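Local coordinates for protein nucleoside-diphosphate sugar epimerase (SulA family) (Corynebacterium glutamicum, PDB 3OH8) that probably acts as an NAD(P)-dependent epimerase on nucleoside-diphosphate sugars, pairing a Rossmann-type domain with further domains on the same chain, at residues T117-L129 with H438-Q451. Numbering follows the deposited sequence.
Sequences TLTGMFAYRQTQL and HELGYEQLADFAQQ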
ATOM      1  N   THR A 117      -0.878  -3.010  23.976  1.00 32.96           N
ATOM      2  CA  THR A 117      -1.890  -2.439  23.088  1.00 35.01           C
ATOM      3  C   THR A 117      -1.275  -1.800  21.835  1.00 33.49           C
ATOM      4  O   THR A 117      -1.949  -1.623  20.812  1.00 28.28           O
ATOM      5  CB  THR A 117      -2.683  -1.332  23.833  1.00 58.29           C
ATOM      6  OG1 THR A 117      -3.285  -1.876  25.015  1.00 60.16           O
ATOM      7  CG2 THR A 117      -3.757  -0.729  22.942  1.00 58.59           C
ATOM      8  N   LEU A 118       0.005  -1.450  21.919  1.00 26.49           N
ATOM      9  CA  LEU A 118       0.629  -0.619  20.904  1.00 24.37           C
ATOM     10  C   LEU A 118       1.639  -1.388  20.077  1.00 22.86           C
ATOM     11  O   LEU A 118       2.160  -0.879  19.095  1.00 20.82           O
ATOM     12  CB  LEU A 118       1.335   0.555  21.575  1.00 24.70           C
ATOM     13  CG  LEU A 118       0.460   1.455  22.446  1.00 30.73           C
ATOM     14  CD1 LEU A 118       1.311   2.212  23.460  1.00 28.98           C
ATOM     15  CD2 LEU A 118      -0.345   2.410  21.573  1.00 32.09           C
ATOM     16  N   THR A 119       1.928  -2.612  20.487  1.00 19.74           N
ATOM     17  CA  THR A 119       2.922  -3.426  19.813  1.00 26.49           C
ATOM     18  C   THR A 119       2.650  -3.598  18.314  1.00 22.18           C
ATOM     19  O   THR A 119       3.544  -3.413  17.481  1.00 23.30           O
ATOM     20  CB  THR A 119       3.023  -4.800  20.487  1.00 35.13           C
ATOM     21  OG1 THR A 119       3.641  -4.638  21.768  1.00 46.16           O
ATOM     22  CG2 THR A 119       3.855  -5.733  19.653  1.00 39.56           C
ATOM     23  N   GLY A 120       1.419  -3.962  17.979  1.00 23.80           N
ATOM     24  CA  GLY A 120       1.023  -4.179  16.594  1.00 22.28           C
ATOM     25  C   GLY A 120       1.183  -2.931  15.742  1.00 20.54           C
ATOM     26  O   GLY A 120       1.786  -2.970  14.670  1.00 22.72           O
HETATM   27  N   MSE A 121       0.631  -1.826  16.226  1.00 17.40           N
HETATM   28  CA  MSE A 121       0.738  -0.538  15.555  1.00 18.17           C
HETATM   29  C   MSE A 121       2.186  -0.219  15.221  1.00 21.49           C
HETATM   30  O   MSE A 121       2.507   0.154  14.094  1.00 19.86           O
HETATM   31  CB  MSE A 121       0.194   0.577  16.451  1.00 17.76           C
HETATM   32  CG  MSE A 121       0.502   2.000  15.949  1.00 23.83           C
HETATM   33 SE   MSE A 121      -0.205   3.362  16.941  1.00 47.38          SE
HETATM   34  CE  MSE A 121       0.453   4.772  16.065  1.00 43.85           C
ATOM     35  N   PHE A 122       3.068  -0.356  16.206  1.00 21.43           N
ATOM     36  CA  PHE A 122       4.451   0.024  15.964  1.00 21.37           C
ATOM     37  C   PHE A 122       5.234  -0.946  15.110  1.00 17.05           C
ATOM     38  O   PHE A 122       6.089  -0.532  14.334  1.00 17.29           O
ATOM     39  CB  PHE A 122       5.159   0.422  17.255  1.00 21.31           C
ATOM     40  CG  PHE A 122       4.854   1.824  17.637  1.00 20.23           C
ATOM     41  CD1 PHE A 122       5.495   2.872  16.993  1.00 22.36           C
ATOM     42  CD2 PHE A 122       3.839   2.108  18.529  1.00 20.66           C
ATOM     43  CE1 PHE A 122       5.171   4.194  17.289  1.00 19.84           C
ATOM     44  CE2 PHE A 122       3.510   3.423  18.834  1.00 26.90           C
ATOM     45  CZ  PHE A 122       4.175   4.464  18.210  1.00 18.55           C
ATOM     46  N   ALA A 123       4.912  -2.229  15.210  1.00 16.58           N
ATOM     47  CA  ALA A 123       5.544  -3.206  14.340  1.00 17.93           C
ATOM     48  C   ALA A 123       5.215  -2.857  12.881  1.00 18.14           C
ATOM     49  O   ALA A 123       6.072  -2.979  11.996  1.00 17.72           O
ATOM     50  CB  ALA A 123       5.067  -4.622  14.683  1.00 20.19           C
ATOM     51  N   TYR A 124       3.981  -2.410  12.640  1.00 12.12           N
ATOM     52  CA  TYR A 124       3.564  -2.001  11.291  1.00 15.11           C
ATOM     53  C   TYR A 124       4.313  -0.753  10.814  1.00 15.96           C
ATOM     54  O   TYR A 124       4.851  -0.725   9.702  1.00 17.02           O
ATOM     55  CB  TYR A 124       2.048  -1.729  11.221  1.00 15.47           C
ATOM     56  CG  TYR A 124       1.621  -1.304   9.833  1.00 15.34           C
ATOM     57  CD1 TYR A 124       1.364  -2.259   8.840  1.00 14.90           C
ATOM     58  CD2 TYR A 124       1.519   0.039   9.497  1.00 17.72           C
ATOM     59  CE1 TYR A 124       0.996  -1.884   7.554  1.00 14.32           C
ATOM     60  CE2 TYR A 124       1.144   0.431   8.206  1.00 13.46           C
ATOM     61  CZ  TYR A 124       0.881  -0.538   7.244  1.00 17.24           C
ATOM     62  OH  TYR A 124       0.518  -0.160   5.971  1.00 14.25           O
ATOM     63  N   ARG A 125       4.336   0.278  11.656  1.00 18.24           N
ATOM     64  CA  ARG A 125       5.056   1.506  11.338  1.00 18.92           C
ATOM     65  C   ARG A 125       6.513   1.215  10.972  1.00 19.74           C
ATOM     66  O   ARG A 125       7.025   1.763   9.993  1.00 17.97           O
ATOM     67  CB  ARG A 125       4.998   2.511  12.500  1.00 18.03           C
ATOM     68  CG  ARG A 125       3.619   3.060  12.841  1.00 21.38           C
ATOM     69  CD  ARG A 125       3.714   4.116  13.967  1.00 23.27           C
ATOM     70  NE  ARG A 125       4.739   5.118  13.663  1.00 19.42           N
ATOM     71  CZ  ARG A 125       4.502   6.267  13.036  1.00 20.25           C
ATOM     72  NH1 ARG A 125       3.263   6.585  12.668  1.00 22.03           N
ATOM     73  NH2 ARG A 125       5.500   7.092  12.768  1.00 23.36           N
ATOM     74  N   GLN A 126       7.174   0.358  11.754  1.00 18.25           N
ATOM     75  CA  GLN A 126       8.577  -0.001  11.504  1.00 19.55           C
ATOM     76  C   GLN A 126       8.784  -0.794  10.201  1.00 16.80           C
ATOM     77  O   GLN A 126       9.632  -0.440   9.365  1.00 17.07           O
ATOM     78  CB  GLN A 126       9.163  -0.792  12.687  1.00 16.10           C
ATOM     79  CG  GLN A 126       9.102  -0.055  14.020  1.00 16.41           C
ATOM     80  CD  GLN A 126       9.517  -0.919  15.213  1.00 20.66           C
ATOM     81  OE1 GLN A 126       9.855  -0.395  16.273  1.00 22.62           O
ATOM     82  NE2 GLN A 126       9.486  -2.237  15.046  1.00 14.84           N
ATOM     83  N   THR A 127       8.035  -1.879  10.031  1.00 14.83           N
ATOM     84  CA  THR A 127       8.180  -2.686   8.814  1.00 18.72           C
ATOM     85  C   THR A 127       7.800  -1.881   7.571  1.00 13.03           C
ATOM     86  O   THR A 127       8.476  -1.950   6.547  1.00 15.44           O
ATOM     87  CB  THR A 127       7.371  -4.018   8.870  1.00 16.29           C
ATOM     88  OG1 THR A 127       5.993  -3.743   9.140  1.00 16.46           O
ATOM     89  CG2 THR A 127       7.913  -4.911   9.982  1.00 23.09           C
ATOM     90  N   GLN A 128       6.723  -1.117   7.660  1.00 15.95           N
ATOM     91  CA  GLN A 128       6.240  -0.383   6.493  1.00 12.60           C
ATOM     92  C   GLN A 128       7.249   0.667   6.056  1.00 13.31           C
ATOM     93  O   GLN A 128       7.518   0.830   4.867  1.00 16.58           O
ATOM     94  CB  GLN A 128       4.886   0.281   6.777  1.00 12.21           C
ATOM     95  CG  GLN A 128       4.232   0.889   5.534  1.00 12.05           C
ATOM     96  CD  GLN A 128       3.648  -0.176   4.611  1.00 17.45           C
ATOM     97  OE1 GLN A 128       3.490  -1.336   4.998  1.00 21.38           O
ATOM     98  NE2 GLN A 128       3.285   0.225   3.412  1.00 19.95           N
ATOM     99  N   LEU A 129       7.798   1.395   7.017  1.00 12.36           N
ATOM    100  CA  LEU A 129       8.812   2.400   6.716  1.00 14.53           C
ATOM    101  C   LEU A 129      10.009   1.774   6.028  1.00 11.30           C
ATOM    102  O   LEU A 129      10.481   2.271   4.994  1.00 15.42           O
ATOM    103  CB  LEU A 129       9.313   3.058   8.014  1.00 15.39           C
ATOM    104  CG  LEU A 129       9.771   4.520   7.958  1.00 22.68           C
ATOM    105  CD1 LEU A 129      11.009   4.784   8.845  1.00 19.01           C
ATOM    106  CD2 LEU A 129       9.994   5.015   6.552  1.00 18.18           C
ATOM    107  N   HIS A 438       1.365  -8.920   8.442  1.00 14.52           N
ATOM    108  CA  HIS A 438       1.603  -7.494   8.215  1.00 15.71           C
ATOM    109  C   HIS A 438       0.286  -6.729   8.190  1.00 19.29           C
ATOM    110  O   HIS A 438       0.134  -5.705   8.860  1.00 16.54           O
ATOM    111  CB  HIS A 438       2.386  -7.295   6.908  1.00 15.20           C
ATOM    112  CG  HIS A 438       2.757  -5.864   6.628  1.00 20.41           C
ATOM    113  ND1 HIS A 438       3.620  -5.156   7.424  1.00 16.52           N
ATOM    114  CD2 HIS A 438       2.401  -5.035   5.616  1.00 20.48           C
ATOM    115  CE1 HIS A 438       3.770  -3.930   6.936  1.00 15.45           C
ATOM    116  NE2 HIS A 438       3.041  -3.835   5.836  1.00 20.54           N
ATOM    117  N   GLU A 439      -0.675  -7.233   7.428  1.00 15.40           N
ATOM    118  CA  GLU A 439      -1.925  -6.506   7.217  1.00 17.65           C
ATOM    119  C   GLU A 439      -2.908  -6.519   8.394  1.00 16.83           C
ATOM    120  O   GLU A 439      -3.664  -5.562   8.595  1.00 15.81           O
ATOM    121  CB  GLU A 439      -2.595  -7.001   5.937  1.00 13.78           C
ATOM    122  CG  GLU A 439      -1.841  -6.574   4.701  1.00 12.67           C
ATOM    123  CD  GLU A 439      -1.773  -5.067   4.572  1.00 14.01           C
ATOM    124  OE1 GLU A 439      -2.757  -4.379   4.939  1.00 15.33           O
ATOM    125  OE2 GLU A 439      -0.726  -4.572   4.105  1.00 15.39           O
ATOM    126  N   LEU A 440      -2.869  -7.579   9.194  1.00 15.80           N
ATOM    127  CA  LEU A 440      -3.798  -7.713  10.314  1.00 18.90           C
ATOM    128  C   LEU A 440      -3.142  -7.400  11.661  1.00 22.54           C
ATOM    129  O   LEU A 440      -3.794  -7.469  12.709  1.00 25.10           O
ATOM    130  CB  LEU A 440      -4.420  -9.116  10.337  1.00 19.70           C
ATOM    131  CG  LEU A 440      -5.251  -9.480   9.101  1.00 23.24           C
ATOM    132  CD1 LEU A 440      -5.851 -10.884   9.235  1.00 22.36           C
ATOM    133  CD2 LEU A 440      -6.353  -8.446   8.871  1.00 21.77           C
ATOM    134  N   GLY A 441      -1.857  -7.056  11.629  1.00 20.34           N
ATOM    135  CA  GLY A 441      -1.174  -6.520  12.797  1.00 21.59           C
ATOM    136  C   GLY A 441      -0.645  -7.541  13.789  1.00 22.26           C
ATOM    137  O   GLY A 441      -0.800  -7.373  14.993  1.00 20.71           O
ATOM    138  N   TYR A 442      -0.003  -8.586  13.284  1.00 21.09           N
ATOM    139  CA  TYR A 442       0.550  -9.629  14.136  1.00 23.83           C
ATOM    140  C   TYR A 442       2.068  -9.591  14.119  1.00 23.49           C
ATOM    141  O   TYR A 442       2.708 -10.549  14.528  1.00 25.77           O
ATOM    142  CB  TYR A 442       0.111 -11.012  13.654  1.00 24.60           C
ATOM    143  CG  TYR A 442      -1.372 -11.179  13.426  1.00 30.59           C
ATOM    144  CD1 TYR A 442      -2.301 -10.511  14.207  1.00 29.92           C
ATOM    145  CD2 TYR A 442      -1.838 -12.038  12.438  1.00 39.13           C
ATOM    146  CE1 TYR A 442      -3.666 -10.684  13.998  1.00 36.31           C
ATOM    147  CE2 TYR A 442      -3.191 -12.219  12.222  1.00 40.37           C
ATOM    148  CZ  TYR A 442      -4.099 -11.542  12.999  1.00 41.42           C
ATOM    149  OH  TYR A 442      -5.447 -11.728  12.773  1.00 46.77           O
ATOM    150  N   GLU A 443       2.656  -8.503  13.629  1.00 19.15           N
ATOM    151  CA  GLU A 443       4.118  -8.446  13.553  1.00 19.31           C
ATOM    152  C   GLU A 443       4.738  -8.030  14.894  1.00 19.68           C
ATOM    153  O   GLU A 443       4.051  -7.526  15.773  1.00 19.53           O
ATOM    154  CB  GLU A 443       4.577  -7.569  12.381  1.00 19.15           C
ATOM    155  CG  GLU A 443       4.345  -8.250  11.020  1.00 17.24           C
ATOM    156  CD  GLU A 443       4.746  -7.388   9.825  1.00 20.85           C
ATOM    157  OE1 GLU A 443       4.308  -6.221   9.754  1.00 18.37           O
ATOM    158  OE2 GLU A 443       5.486  -7.891   8.945  1.00 22.24           O
ATOM    159  N   GLN A 444       6.031  -8.288  15.046  1.00 22.01           N
ATOM    160  CA  GLN A 444       6.745  -8.019  16.288  1.00 27.19           C
ATOM    161  C   GLN A 444       7.564  -6.757  16.147  1.00 23.55           C
ATOM    162  O   GLN A 444       8.047  -6.439  15.057  1.00 20.71           O
ATOM    163  CB  GLN A 444       7.733  -9.146  16.605  1.00 29.77           C
ATOM    164  CG  GLN A 444       7.153 -10.535  16.713  1.00 44.25           C
ATOM    165  CD  GLN A 444       8.226 -11.614  16.559  1.00 55.49           C
ATOM    166  OE1 GLN A 444       9.416 -11.311  16.398  1.00 57.82           O
ATOM    167  NE2 GLN A 444       7.808 -12.875  16.600  1.00 58.00           N
ATOM    168  N   LEU A 445       7.742  -6.066  17.267  1.00 21.22           N
ATOM    169  CA  LEU A 445       8.680  -4.967  17.373  1.00 22.59           C
ATOM    170  C   LEU A 445      10.060  -5.387  16.896  1.00 24.37           C
ATOM    171  O   LEU A 445      10.472  -6.538  17.087  1.00 23.92           O
ATOM    172  CB  LEU A 445       8.795  -4.521  18.824  1.00 22.08           C
ATOM    173  CG  LEU A 445       7.538  -3.964  19.487  1.00 25.13           C
ATOM    174  CD1 LEU A 445       7.829  -3.681  20.946  1.00 27.23           C
ATOM    175  CD2 LEU A 445       7.069  -2.713  18.756  1.00 24.63           C
ATOM    176  N   ALA A 446      10.775  -4.439  16.289  1.00 22.13           N
ATOM    177  CA  ALA A 446      12.168  -4.646  15.893  1.00 21.47           C
ATOM    178  C   ALA A 446      12.974  -5.124  17.101  1.00 25.19           C
ATOM    179  O   ALA A 446      13.824  -6.008  16.994  1.00 27.44           O
ATOM    180  CB  ALA A 446      12.763  -3.345  15.356  1.00 20.14           C
ATOM    181  N   ASP A 447      12.719  -4.502  18.248  1.00 23.64           N
ATOM    182  CA  ASP A 447      13.357  -4.911  19.492  1.00 25.61           C
ATOM    183  C   ASP A 447      12.721  -6.199  19.989  1.00 27.08           C
ATOM    184  O   ASP A 447      11.745  -6.172  20.739  1.00 26.98           O
ATOM    185  CB  ASP A 447      13.230  -3.807  20.538  1.00 24.22           C
ATOM    186  CG  ASP A 447      14.046  -4.097  21.791  1.00 31.91           C
ATOM    187  OD1 ASP A 447      14.245  -5.290  22.098  1.00 26.94           O
ATOM    188  OD2 ASP A 447      14.487  -3.132  22.467  1.00 36.67           O
ATOM    189  N   PHE A 448      13.278  -7.325  19.548  1.00 32.87           N
ATOM    190  CA  PHE A 448      12.724  -8.642  19.845  1.00 40.26           C
ATOM    191  C   PHE A 448      12.645  -8.909  21.344  1.00 40.91           C
ATOM    192  O   PHE A 448      11.625  -9.377  21.852  1.00 43.12           O
ATOM    193  CB  PHE A 448      13.555  -9.724  19.161  1.00 42.94           C
ATOM    194  N   ALA A 449      13.735  -8.617  22.044  1.00 39.23           N
ATOM    195  CA  ALA A 449      13.801  -8.826  23.485  1.00 37.43           C
ATOM    196  C   ALA A 449      12.694  -8.059  24.201  1.00 39.39           C
ATOM    197  O   ALA A 449      12.079  -8.571  25.130  1.00 38.07           O
ATOM    198  CB  ALA A 449      15.165  -8.408  24.011  1.00 36.89           C
ATOM    199  N   GLN A 450      12.436  -6.831  23.757  1.00 40.64           N
ATOM    200  CA  GLN A 450      11.391  -6.001  24.353  1.00 40.29           C
ATOM    201  C   GLN A 450      10.013  -6.603  24.096  1.00 39.87           C
ATOM    202  O   GLN A 450       9.148  -6.611  24.976  1.00 35.43           O
ATOM    203  CB  GLN A 450      11.453  -4.571  23.804  1.00 38.98           C
ATOM    204  CG  GLN A 450      10.392  -3.631  24.371  1.00 36.37           C
ATOM    205  CD  GLN A 450      10.620  -2.189  23.948  1.00 32.25           C
ATOM    206  OE1 GLN A 450      11.204  -1.934  22.898  1.00 30.58           O
ATOM    207  NE2 GLN A 450      10.166  -1.240  24.767  1.00 29.90           N
ATOM    208  N   GLN A 451       9.819  -7.082  22.870  1.00 41.65           N
ATOM    209  CA  GLN A 451       8.610  -7.802  22.494  1.00 44.51           C
ATOM    210  C   GLN A 451       8.386  -8.930  23.492  1.00 44.29           C
ATOM    211  O   GLN A 451       7.312  -9.043  24.088  1.00 45.52           O
ATOM    212  CB  GLN A 451       8.764  -8.377  21.079  1.00 48.63           C
ATOM    213  CG  GLN A 451       7.588  -9.228  20.590  1.00 54.18           C
ATOM    214  CD  GLN A 451       6.453  -8.394  20.024  1.00 54.55           C
ATOM    215  OE1 GLN A 451       5.318  -8.859  19.911  1.00 57.69           O
ATOM    216  NE2 GLN A 451       6.755  -7.156  19.665  1.00 51.96           N
TER
HETATM  217  O   HOH W   1       1.910  -5.676  13.360  1.00 19.43           O
HETATM  218  O   HOH W   2       0.136  -2.024   4.073  1.00 19.21           O
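Gly120 and Ala123, near the start of helix 119-139, face the connector between helices 432-440 and 448-454: the CA atoms of Gly120 and Gly441 lie 5.0 Å apart, and those of Ala123 and Leu445 4.7 Å. Gly441 leaves helical geometry with positive phi, and the chain then runs past the helix so closely that Ala123 CB sits 3.3 Å from Glu443 O. A water bridges the backbones, donating to Gly120 O and accepting from Glu443 N.

The polar end centres on His438, whose CG stands anti to the backbone N (chi1 -176°), carrying the imidazole to the helix. His438 NE2 donates to Gln128 OE1 at 2.7 Å; the acceptor lies in the ring plane and the amide is nearly coplanar with the ring (15°), although the bond is bent at hydrogen (146°). His438 ND1 donates to Glu443 OE1 at 2.7 Å, reaching it from the syn side but tilted out of the carboxylate plane, so both ring nitrogens have partners that fix its rotation. Tyr124 CD1 lies over one imidazole face near its rim; the near-parallel rings, slid apart, barely overlap.

Leu445 CD2 packs apolarly against Phe122 CB (4.0 Å).

Asp343 binds Gln128 NE2, while Tyr429 stacks on His438. Beyond the contact, helix 119-139 packs on strands 3-9 and 102-110 of the antiparallel sheet, joined there by Ala446 touching His7, so the connector lies along a helix of this sheet domain.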